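Local atomic coordinates of glyoxylate reductase (Paecilomyces sp. J18, PDB entry 3WNV), a protein that probably catalyses the reduction of glyoxylate to glycolate with a nicotinamide cofactor, as a fungal member of the D-2-hydroxyacid dehydrogenase family. Residues L311-A314 against L320-Q323; E20-L25 against L306-L311; I54-I59 against D90-D95. One frame throughout, in Å; residues are numbered along the deposited sequence.

Interaction 1 (L311-A314 against L320-Q323); sequences LRSA and LLTQ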
ATOM      1  N   LEU A 311      12.631   2.853  15.740  1.00 15.63           N
ATOM      2  CA  LEU A 311      14.048   2.568  15.957  1.00 19.19           C
ATOM      3  C   LEU A 311      14.584   3.049  17.295  1.00 17.48           C
ATOM      4  O   LEU A 311      15.294   2.336  18.001  1.00 16.58           O
ATOM      5  CB  LEU A 311      14.882   3.197  14.846  1.00 23.34           C
ATOM      6  CG  LEU A 311      14.846   2.414  13.565  1.00 30.85           C
ATOM      7  CD1 LEU A 311      15.308   3.267  12.381  1.00 36.79           C
ATOM      8  CD2 LEU A 311      15.706   1.186  13.748  1.00 29.53           C
ATOM      9  N   ARG A 312      14.277   4.283  17.633  1.00 15.60           N
ATOM     10  CA  ARG A 312      14.769   4.862  18.867  1.00 18.50           C
ATOM     11  C   ARG A 312      14.198   4.108  20.070  1.00 20.39           C
ATOM     12  O   ARG A 312      14.921   3.806  21.031  1.00 20.43           O
ATOM     13  CB  ARG A 312      14.419   6.356  18.925  1.00 15.62           C
ATOM     14  CG  ARG A 312      14.841   7.002  20.232  1.00 22.01           C
ATOM     15  CD  ARG A 312      14.488   8.478  20.233  1.00 27.54           C
ATOM     16  NE  ARG A 312      15.357   9.255  19.344  1.00 32.81           N
ATOM     17  CZ  ARG A 312      16.566   9.696  19.703  1.00 34.91           C
ATOM     18  NH1 ARG A 312      17.031   9.414  20.912  1.00 36.07           N
ATOM     19  NH2 ARG A 312      17.314  10.411  18.864  1.00 29.99           N
ATOM     20  N   SER A 313      12.918   3.764  19.996  1.00 19.30           N
ATOM     21  CA  SER A 313      12.287   2.990  21.067  1.00 24.09           C
ATOM     22  C   SER A 313      12.945   1.621  21.197  1.00 19.01           C
ATOM     23  O   SER A 313      13.193   1.135  22.302  1.00 19.57           O
ATOM     24  CB  SER A 313      10.798   2.812  20.759  1.00 25.09           C
ATOM     25  OG  SER A 313      10.136   2.193  21.854  1.00 30.72           O
ATOM     26  N   ALA A 314      13.244   1.006  20.063  1.00 20.72           N
ATOM     27  CA  ALA A 314      13.857  -0.327  20.068  1.00 19.74           C
ATOM     28  C   ALA A 314      15.222  -0.297  20.754  1.00 19.52           C
ATOM     29  O   ALA A 314      15.516  -1.099  21.650  1.00 20.21           O
ATOM     30  CB  ALA A 314      13.986  -0.836  18.667  1.00 15.00           C
ATOM     31  N   LEU A 320       9.072  -1.890  20.264  1.00 23.43           N
ATOM     32  CA  LEU A 320       8.596  -1.145  19.115  1.00 20.18           C
ATOM     33  C   LEU A 320       7.316  -0.355  19.436  1.00 24.37           C
ATOM     34  O   LEU A 320       6.616  -0.639  20.414  1.00 25.73           O
ATOM     35  CB  LEU A 320       8.351  -2.100  17.942  1.00 18.65           C
ATOM     36  CG  LEU A 320       9.577  -2.791  17.359  1.00 21.32           C
ATOM     37  CD1 LEU A 320       9.154  -3.908  16.374  1.00 16.15           C
ATOM     38  CD2 LEU A 320      10.504  -1.776  16.667  1.00 20.36           C
ATOM     39  N   LEU A 321       7.023   0.637  18.609  1.00 21.12           N
ATOM     40  CA  LEU A 321       5.804   1.418  18.742  1.00 20.07           C
ATOM     41  C   LEU A 321       4.680   0.818  17.903  1.00 21.63           C
ATOM     42  O   LEU A 321       3.539   0.720  18.358  1.00 22.07           O
ATOM     43  CB  LEU A 321       6.058   2.862  18.303  1.00 20.97           C
ATOM     44  CG  LEU A 321       7.160   3.579  19.064  1.00 24.23           C
ATOM     45  CD1 LEU A 321       7.167   5.052  18.668  1.00 24.27           C
ATOM     46  CD2 LEU A 321       6.946   3.430  20.549  1.00 26.02           C
ATOM     47  N   THR A 322       5.002   0.431  16.666  1.00 17.27           N
ATOM     48  CA  THR A 322       4.028  -0.150  15.758  1.00 18.84           C
ATOM     49  C   THR A 322       4.470  -1.506  15.189  1.00 14.86           C
ATOM     50  O   THR A 322       4.592  -1.682  13.963  1.00 17.62           O
ATOM     51  CB  THR A 322       3.733   0.761  14.586  1.00 19.97           C
ATOM     52  OG1 THR A 322       4.960   1.164  13.943  1.00 18.13           O
ATOM     53  CG2 THR A 322       2.966   2.001  15.058  1.00 22.41           C
ATOM     54  N   GLN A 323       4.697  -2.445  16.081  1.00 16.89           N
ATOM     55  CA  GLN A 323       5.061  -3.818  15.676  1.00 13.82           C
ATOM     56  C   GLN A 323       3.952  -4.429  14.822  1.00 16.65           C
ATOM     57  O   GLN A 323       2.764  -4.225  15.099  1.00 20.06           O
ATOM     58  CB  GLN A 323       5.290  -4.678  16.896  1.00 16.20           C
ATOM     59  CG  GLN A 323       5.827  -6.076  16.540  1.00 20.21           C
ATOM     60  CD  GLN A 323       6.277  -6.873  17.757  1.00 21.04           C
ATOM     61  OE1 GLN A 323       5.846  -6.614  18.880  1.00 27.21           O
ATOM     62  NE2 GLN A 323       7.154  -7.856  17.539  1.00 18.55           N
TER
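Ser313 and Ala314, neighbours on the helix 297-317, meet Leu321 and Leu320, neighbours in the loop that follows it, as the chain doubles back on its own helix. CD2 of Leu321 lies 3.7 Å from OG of Ser313 and 3.9 Å from its CB, so a methyl group rests against the whole short serine side chain. Leu321 gets there with CG beside its backbone N (chi1 -58°), and its CD2 branch does the touching. The serine hydroxyl is turned to the carbonyl side of its residue, opposite the backbone N (chi1 -174°), and its hydrogen bond goes to the carbonyl O of Glu319, in the turn between the two segments. At the next residue of the helix, CB of Ala314 meets CD2 of Leu320 at 4.1 Å, methyl to methyl. Both residues also lie against Tyr81 of the strand 81-85, and Leu320 continues onto Ala103 and Ser105 at the edge of the sheet. With no hydrogen bond between the two segments themselves, the link is by van der Waals contact, methyl groups laid beside a serine whose hydroxyl is already bonded to Glu319 O.

Interaction 2 (E20-L25 against L306-L311); sequences EALSSL and LVLNNL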
ATOM      1  N   GLU A  20      20.457  11.123  11.903  1.00 16.82           N
ATOM      2  CA  GLU A  20      21.780  11.480  12.428  1.00 17.29           C
ATOM      3  C   GLU A  20      21.772  11.587  13.943  1.00 18.35           C
ATOM      4  O   GLU A  20      22.756  11.259  14.605  1.00 19.94           O
ATOM      5  CB  GLU A  20      22.259  12.791  11.827  1.00 24.21           C
ATOM      6  CG  GLU A  20      22.345  12.755  10.307  1.00 30.97           C
ATOM      7  CD  GLU A  20      23.527  11.958   9.771  1.00 39.87           C
ATOM      8  OE1 GLU A  20      24.308  11.364  10.561  1.00 42.86           O
ATOM      9  OE2 GLU A  20      23.681  11.950   8.527  1.00 43.15           O
ATOM     10  N   ALA A  21      20.654  12.041  14.494  1.00 20.18           N
ATOM     11  CA  ALA A  21      20.535  12.165  15.943  1.00 22.37           C
ATOM     12  C   ALA A  21      20.732  10.838  16.694  1.00 24.18           C
ATOM     13  O   ALA A  21      21.161  10.832  17.835  1.00 25.92           O
ATOM     14  CB  ALA A  21      19.208  12.790  16.291  1.00 23.29           C
ATOM     15  N   LEU A  22      20.426   9.713  16.060  1.00 19.96           N
ATOM     16  CA  LEU A  22      20.608   8.402  16.711  1.00 18.32           C
ATOM     17  C   LEU A  22      22.056   8.035  16.948  1.00 17.97           C
ATOM     18  O   LEU A  22      22.343   7.033  17.604  1.00 20.60           O
ATOM     19  CB  LEU A  22      19.949   7.280  15.887  1.00 16.82           C
ATOM     20  CG  LEU A  22      18.441   7.403  15.664  1.00 21.18           C
ATOM     21  CD1 LEU A  22      18.000   6.406  14.584  1.00 21.76           C
ATOM     22  CD2 LEU A  22      17.667   7.151  16.957  1.00 23.42           C
ATOM     23  N   SER A  23      22.977   8.835  16.426  1.00 23.14           N
ATOM     24  CA  SER A  23      24.400   8.542  16.618  1.00 19.46           C
ATOM     25  C   SER A  23      24.838   8.676  18.060  1.00 24.86           C
ATOM     26  O   SER A  23      25.893   8.171  18.441  1.00 25.63           O
ATOM     27  CB  SER A  23      25.256   9.407  15.707  1.00 24.37           C
ATOM     28  OG  SER A  23      25.361  10.717  16.211  1.00 31.90           O
ATOM     29  N   SER A  24      24.032   9.346  18.880  1.00 19.28           N
ATOM     30  CA  SER A  24      24.331   9.395  20.306  1.00 26.99           C
ATOM     31  C   SER A  24      24.110   8.035  20.971  1.00 27.07           C
ATOM     32  O   SER A  24      24.643   7.778  22.041  1.00 28.67           O
ATOM     33  CB  SER A  24      23.479  10.457  20.999  1.00 33.42           C
ATOM     34  OG  SER A  24      22.137  10.018  21.087  1.00 34.79           O
ATOM     35  N   LEU A  25      23.318   7.177  20.331  1.00 21.68           N
ATOM     36  CA  LEU A  25      23.011   5.852  20.858  1.00 23.17           C
ATOM     37  C   LEU A  25      23.776   4.730  20.174  1.00 22.84           C
ATOM     38  O   LEU A  25      24.131   3.759  20.820  1.00 24.20           O
ATOM     39  CB  LEU A  25      21.509   5.548  20.700  1.00 21.85           C
ATOM     40  CG  LEU A  25      20.534   6.597  21.231  1.00 30.61           C
ATOM     41  CD1 LEU A  25      19.080   6.260  20.883  1.00 30.81           C
ATOM     42  CD2 LEU A  25      20.691   6.764  22.715  1.00 36.42           C
ATOM     43  N   LEU A 306       7.917   8.120  11.961  1.00 12.79           N
ATOM     44  CA  LEU A 306       7.372   6.951  12.651  1.00 12.74           C
ATOM     45  C   LEU A 306       8.358   5.788  12.667  1.00 11.17           C
ATOM     46  O   LEU A 306       8.537   5.138  13.688  1.00 12.64           O
ATOM     47  CB  LEU A 306       6.025   6.513  12.028  1.00 14.92           C
ATOM     48  CG  LEU A 306       5.305   5.331  12.706  1.00 13.90           C
ATOM     49  CD1 LEU A 306       5.087   5.555  14.211  1.00 13.05           C
ATOM     50  CD2 LEU A 306       3.999   5.140  11.979  1.00 16.38           C
ATOM     51  N   VAL A 307       9.033   5.535  11.549  1.00 10.53           N
ATOM     52  CA  VAL A 307      10.052   4.495  11.527  1.00 13.25           C
ATOM     53  C   VAL A 307      11.199   4.828  12.475  1.00 12.42           C
ATOM     54  O   VAL A 307      11.698   3.958  13.206  1.00 13.33           O
ATOM     55  CB  VAL A 307      10.605   4.292  10.092  1.00 10.04           C
ATOM     56  CG1 VAL A 307      11.550   3.078  10.048  1.00 11.14           C
ATOM     57  CG2 VAL A 307       9.449   4.071   9.118  1.00 12.53           C
ATOM     58  N   LEU A 308      11.608   6.102  12.500  1.00 10.88           N
ATOM     59  CA  LEU A 308      12.770   6.479  13.282  1.00 14.38           C
ATOM     60  C   LEU A 308      12.413   6.452  14.764  1.00 14.07           C
ATOM     61  O   LEU A 308      13.260   6.164  15.593  1.00 15.16           O
ATOM     62  CB  LEU A 308      13.338   7.828  12.822  1.00 15.25           C
ATOM     63  CG  LEU A 308      14.017   7.717  11.437  1.00 14.76           C
ATOM     64  CD1 LEU A 308      14.212   9.101  10.803  1.00 20.04           C
ATOM     65  CD2 LEU A 308      15.357   6.981  11.517  1.00 18.32           C
ATOM     66  N   ASN A 309      11.150   6.753  15.086  1.00 16.01           N
ATOM     67  CA  ASN A 309      10.695   6.655  16.470  1.00 16.55           C
ATOM     68  C   ASN A 309      10.608   5.209  16.956  1.00 13.26           C
ATOM     69  O   ASN A 309      10.909   4.926  18.118  1.00 17.38           O
ATOM     70  CB  ASN A 309       9.367   7.405  16.656  1.00 20.39           C
ATOM     71  CG  ASN A 309       9.566   8.907  16.733  1.00 27.02           C
ATOM     72  OD1 ASN A 309      10.579   9.359  17.231  1.00 29.92           O
ATOM     73  ND2 ASN A 309       8.615   9.679  16.211  1.00 32.57           N
ATOM     74  N   ASN A 310      10.167   4.309  16.077  1.00 13.22           N
ATOM     75  CA  ASN A 310      10.265   2.878  16.350  1.00 14.13           C
ATOM     76  C   ASN A 310      11.707   2.454  16.613  1.00 16.87           C
ATOM     77  O   ASN A 310      11.973   1.771  17.580  1.00 14.68           O
ATOM     78  CB  ASN A 310       9.713   2.058  15.191  1.00 14.10           C
ATOM     79  CG  ASN A 310       8.235   1.813  15.315  1.00 18.14           C
ATOM     80  OD1 ASN A 310       7.806   0.947  16.101  1.00 15.83           O
ATOM     81  ND2 ASN A 310       7.434   2.562  14.549  1.00 14.65           N
ATOM     82  N   LEU A 311      12.631   2.853  15.740  1.00 15.63           N
ATOM     83  CA  LEU A 311      14.048   2.568  15.957  1.00 19.19           C
ATOM     84  C   LEU A 311      14.584   3.049  17.295  1.00 17.48           C
ATOM     85  O   LEU A 311      15.294   2.336  18.001  1.00 16.58           O
ATOM     86  CB  LEU A 311      14.882   3.197  14.846  1.00 23.34           C
ATOM     87  CG  LEU A 311      14.846   2.414  13.565  1.00 30.85           C
ATOM     88  CD1 LEU A 311      15.308   3.267  12.381  1.00 36.79           C
ATOM     89  CD2 LEU A 311      15.706   1.186  13.748  1.00 29.53           C
TER
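A small, buried, wholly apolar contact joins the 3-10 turn 22-24, which follows the helix 16-21, to the middle of the long helix 297-317, bringing a piece from near the start of the chain against one from near its end. Leu22 carries it from one side: its CD1 reaches CD2 of Leu308 at 4.1 Å and CB of Leu311 at 4.5 Å, so a single methyl sits over two residues three apart on the same helix face. Leu22 and Leu308 approach at a slant, each with CG beside its backbone N (chi1 -60° and -71°), and they meet branch to branch. The backbones stay well apart, with the CA atoms of Leu22 and Leu308 separated by 8.8 Å. Beneath them, Leu308 and Leu311 both continue onto Tyr55 of the strand 51-57, while Leu22 also touches Arg312. A C-terminal helix lying on a parallel sheet, met by the turn after an N-terminal helix, fits the layered alpha/beta build of the smaller domain in D-2-hydroxyacid dehydrogenases, whose C-terminal helix returns to pack with the N-terminal part.

Interaction 3 (I54-I59 against D90-D95); sequences IYRSNI and DNIDVD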
ATOM      1  N   ILE A  54      17.655  -2.299  11.764  1.00 10.30           N
ATOM      2  CA  ILE A  54      17.790  -1.945  10.359  1.00 11.09           C
ATOM      3  C   ILE A  54      16.613  -1.072   9.997  1.00 10.78           C
ATOM      4  O   ILE A  54      15.468  -1.421  10.304  1.00 13.78           O
ATOM      5  CB  ILE A  54      17.725  -3.200   9.470  1.00 12.35           C
ATOM      6  CG1 ILE A  54      19.033  -3.995   9.552  1.00 17.19           C
ATOM      7  CG2 ILE A  54      17.430  -2.811   7.998  1.00 11.52           C
ATOM      8  CD1 ILE A  54      18.914  -5.372   8.818  1.00 10.50           C
ATOM      9  N   TYR A  55      16.873   0.047   9.331  1.00 10.63           N
ATOM     10  CA  TYR A  55      15.805   0.853   8.748  1.00  6.55           C
ATOM     11  C   TYR A  55      15.713   0.454   7.298  1.00 10.81           C
ATOM     12  O   TYR A  55      16.733   0.473   6.604  1.00 11.11           O
ATOM     13  CB  TYR A  55      16.221   2.350   8.800  1.00 10.42           C
ATOM     14  CG  TYR A  55      15.218   3.312   8.144  1.00 12.61           C
ATOM     15  CD1 TYR A  55      14.993   3.309   6.762  1.00  9.91           C
ATOM     16  CD2 TYR A  55      14.558   4.265   8.908  1.00 11.63           C
ATOM     17  CE1 TYR A  55      14.072   4.213   6.150  1.00 11.53           C
ATOM     18  CE2 TYR A  55      13.642   5.161   8.329  1.00 14.22           C
ATOM     19  CZ  TYR A  55      13.402   5.117   6.951  1.00 16.16           C
ATOM     20  OH  TYR A  55      12.527   6.021   6.401  1.00 14.90           O
ATOM     21  N   ARG A  56      14.505   0.138   6.802  1.00 11.14           N
ATOM     22  CA  ARG A  56      14.366  -0.092   5.373  1.00 11.48           C
ATOM     23  C   ARG A  56      13.039   0.455   4.929  1.00  8.67           C
ATOM     24  O   ARG A  56      12.189   0.822   5.757  1.00 10.86           O
ATOM     25  CB  ARG A  56      14.469  -1.594   5.038  1.00 10.89           C
ATOM     26  CG  ARG A  56      13.270  -2.422   5.496  1.00 11.39           C
ATOM     27  CD  ARG A  56      13.404  -3.872   5.037  1.00  9.49           C
ATOM     28  NE  ARG A  56      13.390  -4.002   3.556  1.00 10.81           N
ATOM     29  CZ  ARG A  56      12.277  -4.140   2.821  1.00 14.13           C
ATOM     30  NH1 ARG A  56      11.072  -4.125   3.390  1.00 13.17           N
ATOM     31  NH2 ARG A  56      12.366  -4.302   1.497  1.00 10.70           N
ATOM     32  N   SER A  57      12.819   0.472   3.618  1.00  9.90           N
ATOM     33  CA  SER A  57      11.534   0.952   3.082  1.00 10.66           C
ATOM     34  C   SER A  57      11.018   0.117   1.905  1.00 12.66           C
ATOM     35  O   SER A  57      11.765  -0.691   1.334  1.00 14.17           O
ATOM     36  CB  SER A  57      11.684   2.386   2.621  1.00 12.95           C
ATOM     37  OG  SER A  57      12.658   2.467   1.577  1.00 12.86           O
ATOM     38  N   ASN A  58       9.768   0.346   1.499  1.00 14.43           N
ATOM     39  CA  ASN A  58       9.277  -0.323   0.289  1.00 12.19           C
ATOM     40  C   ASN A  58      10.128   0.049  -0.915  1.00 12.55           C
ATOM     41  O   ASN A  58      10.516  -0.811  -1.704  1.00 13.54           O
ATOM     42  CB  ASN A  58       7.797  -0.010   0.054  1.00 13.90           C
ATOM     43  CG  ASN A  58       6.875  -0.880   0.904  1.00 15.17           C
ATOM     44  OD1 ASN A  58       7.147  -2.072   1.155  1.00 13.67           O
ATOM     45  ND2 ASN A  58       5.773  -0.295   1.350  1.00 12.14           N
ATOM     46  N   ILE A  59      10.473   1.328  -1.049  1.00 12.02           N
ATOM     47  CA  ILE A  59      11.301   1.715  -2.190  1.00 15.90           C
ATOM     48  C   ILE A  59      12.671   1.040  -2.207  1.00 17.01           C
ATOM     49  O   ILE A  59      13.192   0.697  -3.289  1.00 18.20           O
ATOM     50  CB  ILE A  59      11.448   3.261  -2.255  1.00 15.81           C
ATOM     51  CG1 ILE A  59      10.111   3.864  -2.666  1.00 15.71           C
ATOM     52  CG2 ILE A  59      12.476   3.661  -3.240  1.00 21.23           C
ATOM     53  CD1 ILE A  59      10.082   5.370  -2.520  1.00 17.66           C
ATOM     54  N   ASP A  90       4.675  -6.620   2.299  1.00 15.62           N
ATOM     55  CA  ASP A  90       4.584  -7.947   1.718  1.00 17.05           C
ATOM     56  C   ASP A  90       5.940  -8.311   1.134  1.00 18.11           C
ATOM     57  O   ASP A  90       6.142  -9.444   0.679  1.00 22.77           O
ATOM     58  CB  ASP A  90       3.429  -8.029   0.690  1.00 15.38           C
ATOM     59  CG  ASP A  90       3.510  -6.955  -0.359  1.00 18.85           C
ATOM     60  OD1 ASP A  90       4.249  -7.132  -1.357  1.00 23.01           O
ATOM     61  OD2 ASP A  90       2.831  -5.923  -0.204  1.00 17.14           O
ATOM     62  N   ASN A  91       6.911  -7.382   1.205  1.00 14.58           N
ATOM     63  CA  ASN A  91       8.302  -7.732   0.824  1.00 14.20           C
ATOM     64  C   ASN A  91       9.202  -8.132   2.023  1.00 17.05           C
ATOM     65  O   ASN A  91      10.434  -8.266   1.908  1.00 16.21           O
ATOM     66  CB  ASN A  91       8.939  -6.600   0.023  1.00 12.58           C
ATOM     67  CG  ASN A  91       8.743  -5.271   0.680  1.00 14.46           C
ATOM     68  OD1 ASN A  91       8.619  -5.184   1.926  1.00 17.01           O
ATOM     69  ND2 ASN A  91       8.638  -4.228  -0.135  1.00 14.51           N
ATOM     70  N   ILE A  92       8.585  -8.331   3.185  1.00 15.71           N
ATOM     71  CA  ILE A  92       9.293  -8.931   4.317  1.00 13.20           C
ATOM     72  C   ILE A  92       8.601 -10.248   4.693  1.00 14.27           C
ATOM     73  O   ILE A  92       7.372 -10.289   4.842  1.00 17.39           O
ATOM     74  CB  ILE A  92       9.231  -8.036   5.534  1.00 16.65           C
ATOM     75  CG1 ILE A  92       9.734  -6.644   5.185  1.00 15.48           C
ATOM     76  CG2 ILE A  92      10.001  -8.662   6.719  1.00 14.33           C
ATOM     77  CD1 ILE A  92       9.674  -5.669   6.365  1.00 21.14           C
ATOM     78  N   ASP A  93       9.379 -11.314   4.860  1.00 13.56           N
ATOM     79  CA  ASP A  93       8.828 -12.573   5.330  1.00 10.76           C
ATOM     80  C   ASP A  93       8.777 -12.526   6.841  1.00 15.29           C
ATOM     81  O   ASP A  93       9.746 -12.873   7.538  1.00 16.28           O
ATOM     82  CB  ASP A  93       9.728 -13.703   4.871  1.00 17.98           C
ATOM     83  CG  ASP A  93       9.160 -15.075   5.189  1.00 21.41           C
ATOM     84  OD1 ASP A  93       8.420 -15.235   6.206  1.00 16.28           O
ATOM     85  OD2 ASP A  93       9.477 -16.001   4.419  1.00 16.96           O
ATOM     86  N   VAL A  94       7.644 -12.085   7.364  1.00 15.35           N
ATOM     87  CA  VAL A  94       7.491 -11.929   8.803  1.00 16.18           C
ATOM     88  C   VAL A  94       7.745 -13.195   9.644  1.00 17.74           C
ATOM     89  O   VAL A  94       8.414 -13.137  10.664  1.00 16.20           O
ATOM     90  CB  VAL A  94       6.138 -11.280   9.147  1.00 17.74           C
ATOM     91  CG1 VAL A  94       5.964 -11.192  10.665  1.00 20.46           C
ATOM     92  CG2 VAL A  94       6.020  -9.887   8.466  1.00 22.32           C
ATOM     93  N   ASP A  95       7.215 -14.350   9.246  1.00 16.45           N
ATOM     94  CA  ASP A  95       7.518 -15.563   9.983  1.00 17.11           C
ATOM     95  C   ASP A  95       9.010 -15.921   9.988  1.00 15.24           C
ATOM     96  O   ASP A  95       9.549 -16.373  11.018  1.00 16.34           O
ATOM     97  CB  ASP A  95       6.693 -16.747   9.445  1.00 22.49           C
ATOM     98  CG  ASP A  95       5.205 -16.599   9.745  1.00 32.09           C
ATOM     99  OD1 ASP A  95       4.842 -15.713  10.545  1.00 34.51           O
ATOM    100  OD2 ASP A  95       4.395 -17.373   9.196  1.00 32.67           O
TER
HETATM  101  O   HOH W   1       5.047  -3.921   0.855  1.00 15.73           O
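The strand 51-57 runs out at Ser57 into a turn, and the loop 90-93 passes opposite it before the helix 94-99 begins; the CA atoms of Asn58 and Asn91 come nearest, at 7.5 Å. No direct backbone bond spans the two segments, but a water bridges them, giving a proton to OD1 of Asn58 and accepting one from the backbone N of Asp90. The amide of Asn91 reaches across at both ends. Its ND2 donates to OD1 of Asn58 at 2.9 Å, tilted 19° from that carbonyl plane, while its OD1 receives NH1 of Arg56 at 3.0 Å. The arginine meets the amide almost at right angles (planes 86° apart): the oxygen lies at the guanidinium edge, yet NH1 stands above the amide's own carbonyl plane. This is the carboxyl end of a central strand in a parallel alpha/beta sheet, where loops commonly form the binding site, as probably here; a sulfate, probably from the crystallisation liquor, lies close to Asn58, and Asp90 forms a salt bridge with Arg244. Were Asn91 an alanine, its bonds to Arg56 and Asn58 would be lost, and the guanidinium would probably be freer to turn. With the Arg56 chain bent at chi3 (-64°), NH1 lies beside Ile92, 3.4 Å from its CG1, and the guanidinium has a cation-pi partner in Phe67.

In the fold
All three contacts belong to the part of the chain built on the five-stranded parallel sheet and lie on the same side of the chain's centre. Interactions 1 and 2 share the helix 297-317, and Leu311 itself, with centres about 10 Å apart; Asn310 ties them further, its side chain probably bonding to Leu321 N and Thr322 OG1. Interaction 3, about 15 Å from interaction 1 and 18 Å from interaction 2, centre to centre, connects through Tyr55 on the strand 51-57, which packs on Val307, Leu308 and Leu311. Along the chain, interaction 3 falls within the loop that interaction 2 closes, and interaction 1 follows. The C-terminal helix thus completes a domain begun by N-terminal strands.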